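Local coordinates for glycosyl transferases group 1 family protein (Francisella tularensis subsp. tularensis, PDB 5I45), which probably transfers sugar residues as a GT-B type glycosyltransferase, of which this chain is the C-terminal domain, at residues D75-L80 with I93-F98. Numbering follows the deposited sequence.
Sequences DFKKEL and IIFIGF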
loop_
_atom_site.group_PDB
_atom_site.type_symbol
_atom_site.label_atom_id
_atom_site.label_comp_id
_atom_site.label_asym_id
_atom_site.label_seq_id
_atom_site.Cartn_x
_atom_site.Cartn_y
_atom_site.Cartn_z
ATOM N N ASP A 75 18.426 1.085 11.890
ATOM C CA ASP A 75 19.425 0.513 10.997
ATOM C C ASP A 75 18.767 -0.116 9.771
ATOM O O ASP A 75 19.249 0.009 8.661
ATOM C CB ASP A 75 20.295 -0.520 11.728
ATOM C CG ASP A 75 19.570 -1.829 11.992
ATOM O OD1 ASP A 75 18.471 -1.822 12.638
ATOM O OD2 ASP A 75 20.112 -2.857 11.528
ATOM N N PHE A 76 17.638 -0.793 10.012
ATOM C CA PHE A 76 16.872 -1.443 8.942
ATOM C C PHE A 76 16.336 -0.422 7.953
ATOM O O PHE A 76 16.447 -0.571 6.748
ATOM C CB PHE A 76 15.771 -2.285 9.597
ATOM C CG PHE A 76 14.789 -2.888 8.635
ATOM C CD1 PHE A 76 15.190 -3.860 7.738
ATOM C CD2 PHE A 76 13.458 -2.507 8.646
ATOM C CE1 PHE A 76 14.272 -4.419 6.860
ATOM C CE2 PHE A 76 12.550 -3.066 7.787
ATOM C CZ PHE A 76 12.951 -4.012 6.900
ATOM N N LYS A 77 15.793 0.674 8.470
ATOM C CA LYS A 77 15.308 1.733 7.607
ATOM C C LYS A 77 16.459 2.322 6.772
ATOM O O LYS A 77 16.303 2.525 5.562
ATOM C CB LYS A 77 14.600 2.796 8.424
ATOM C CG LYS A 77 14.085 3.950 7.592
ATOM C CD LYS A 77 13.272 4.903 8.441
ATOM C CE LYS A 77 12.882 6.145 7.667
ATOM N NZ LYS A 77 13.943 7.172 7.744
ATOM N N LYS A 78 17.623 2.530 7.390
ATOM C CA LYS A 78 18.785 3.039 6.646
ATOM C C LYS A 78 19.196 2.104 5.497
ATOM O O LYS A 78 19.541 2.560 4.386
ATOM C CB LYS A 78 19.964 3.247 7.575
ATOM C CG LYS A 78 19.962 4.573 8.311
ATOM C CD LYS A 78 21.166 4.745 9.244
ATOM C CE LYS A 78 22.505 4.275 8.669
ATOM N NZ LYS A 78 22.793 2.794 8.770
ATOM N N GLU A 79 19.150 0.793 5.760
ATOM C CA GLU A 79 19.498 -0.180 4.715
ATOM C C GLU A 79 18.487 -0.096 3.583
ATOM O O GLU A 79 18.855 -0.188 2.431
ATOM C CB GLU A 79 19.588 -1.606 5.280
ATOM C CG GLU A 79 19.620 -2.768 4.282
ATOM C CD GLU A 79 20.920 -2.964 3.494
ATOM O OE1 GLU A 79 21.852 -2.138 3.659
ATOM O OE2 GLU A 79 21.026 -3.966 2.693
ATOM N N LEU A 80 17.202 0.033 3.907
ATOM C CA LEU A 80 16.206 0.190 2.844
ATOM C C LEU A 80 16.448 1.451 2.003
ATOM O O LEU A 80 16.366 1.412 0.773
ATOM C CB LEU A 80 14.812 0.200 3.435
ATOM C CG LEU A 80 14.405 -1.082 4.152
ATOM C CD1 LEU A 80 12.979 -0.876 4.656
ATOM C CD2 LEU A 80 14.531 -2.313 3.296
ATOM N N ILE A 93 10.722 6.178 -4.745
ATOM C CA ILE A 93 10.482 5.407 -3.509
ATOM C C ILE A 93 10.816 6.337 -2.373
ATOM O O ILE A 93 11.975 6.648 -2.163
ATOM C CB ILE A 93 11.286 4.112 -3.446
ATOM C CG1 ILE A 93 10.981 3.274 -4.688
ATOM C CG2 ILE A 93 10.911 3.337 -2.192
ATOM C CD1 ILE A 93 11.859 2.050 -4.864
ATOM N N ILE A 94 9.783 6.766 -1.636
ATOM C CA ILE A 94 9.835 7.876 -0.662
ATOM C C ILE A 94 9.357 7.453 0.728
ATOM O O ILE A 94 8.269 6.888 0.857
ATOM C CB ILE A 94 8.872 9.026 -1.120
ATOM C CG1 ILE A 94 9.102 9.442 -2.586
ATOM C CG2 ILE A 94 8.915 10.227 -0.198
ATOM C CD1 ILE A 94 10.392 10.153 -2.843
ATOM N N PHE A 95 10.148 7.725 1.756
ATOM C CA PHE A 95 9.769 7.434 3.132
ATOM C C PHE A 95 9.164 8.706 3.662
ATOM O O PHE A 95 9.852 9.735 3.769
ATOM C CB PHE A 95 11.017 7.051 3.926
ATOM C CG PHE A 95 11.534 5.695 3.578
ATOM C CD1 PHE A 95 12.362 5.498 2.475
ATOM C CD2 PHE A 95 11.175 4.595 4.352
ATOM C CE1 PHE A 95 12.809 4.214 2.162
ATOM C CE2 PHE A 95 11.636 3.329 4.039
ATOM C CZ PHE A 95 12.431 3.146 2.942
ATOM N N ILE A 96 7.881 8.658 3.984
ATOM C CA ILE A 96 7.159 9.850 4.461
ATOM C C ILE A 96 7.428 10.089 5.937
ATOM O O ILE A 96 7.570 9.164 6.709
ATOM C CB ILE A 96 5.651 9.684 4.143
ATOM C CG1 ILE A 96 5.458 9.579 2.627
ATOM C CG2 ILE A 96 4.818 10.819 4.749
ATOM C CD1 ILE A 96 5.885 10.782 1.822
ATOM N N GLY A 97 7.542 11.356 6.315
ATOM C CA GLY A 97 7.787 11.724 7.711
ATOM C C GLY A 97 6.542 11.586 8.571
ATOM O O GLY A 97 5.418 11.722 8.075
ATOM N N PHE A 98 6.742 11.315 9.864
ATOM C CA PHE A 98 5.627 11.182 10.819
ATOM C C PHE A 98 4.876 12.494 11.020
ATOM O O PHE A 98 5.482 13.560 11.058
ATOM C CB PHE A 98 6.137 10.653 12.177
ATOM C CG PHE A 98 5.265 11.019 13.363
ATOM C CD1 PHE A 98 4.069 10.350 13.609
ATOM C CD2 PHE A 98 5.661 12.023 14.250
ATOM C CE1 PHE A 98 3.276 10.691 14.699
ATOM C CE2 PHE A 98 4.873 12.365 15.340
ATOM C CZ PHE A 98 3.681 11.699 15.566
#
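Phe95 points its CB toward helix 74-86, and with CG opposite its own carbonyl carbon (chi1 -73°) the ring continues that way, while Lys77 extends its chain, with CG trans to the backbone nitrogen (chi1 179°) and a bend at the last torsion, to meet it. The two side chains run past one another in opposite directions, Lys77 CE lying 4.0 Å from Phe95 CD2. Three residues on, Leu80 points its CB at the strand, and that atom stands 3.8 Å from Phe95 CZ. Both approaches are oblique to the ring, and they engage separate atoms of it, one ortho carbon and the para carbon. Across this interface the closest CA pair, Lys77 and Phe95, is 9.1 Å apart, so side chains alone bridge the gap. Ile38 and Val65 also touch the Phe95 side chain, and Leu80 packs on Thr44 of helix 44-57. The setting is a beta-alpha-beta unit, strand 61-66, helix 74-86, strand 93-96, with 93-96 an outermost strand of the parallel sheet within this chain. Chemically, Leu80 with Phe95 is the apolar part; Lys77 CE adds van der Waals contact right next to the ammonium, whose NZ forms a salt bridge with Glu81.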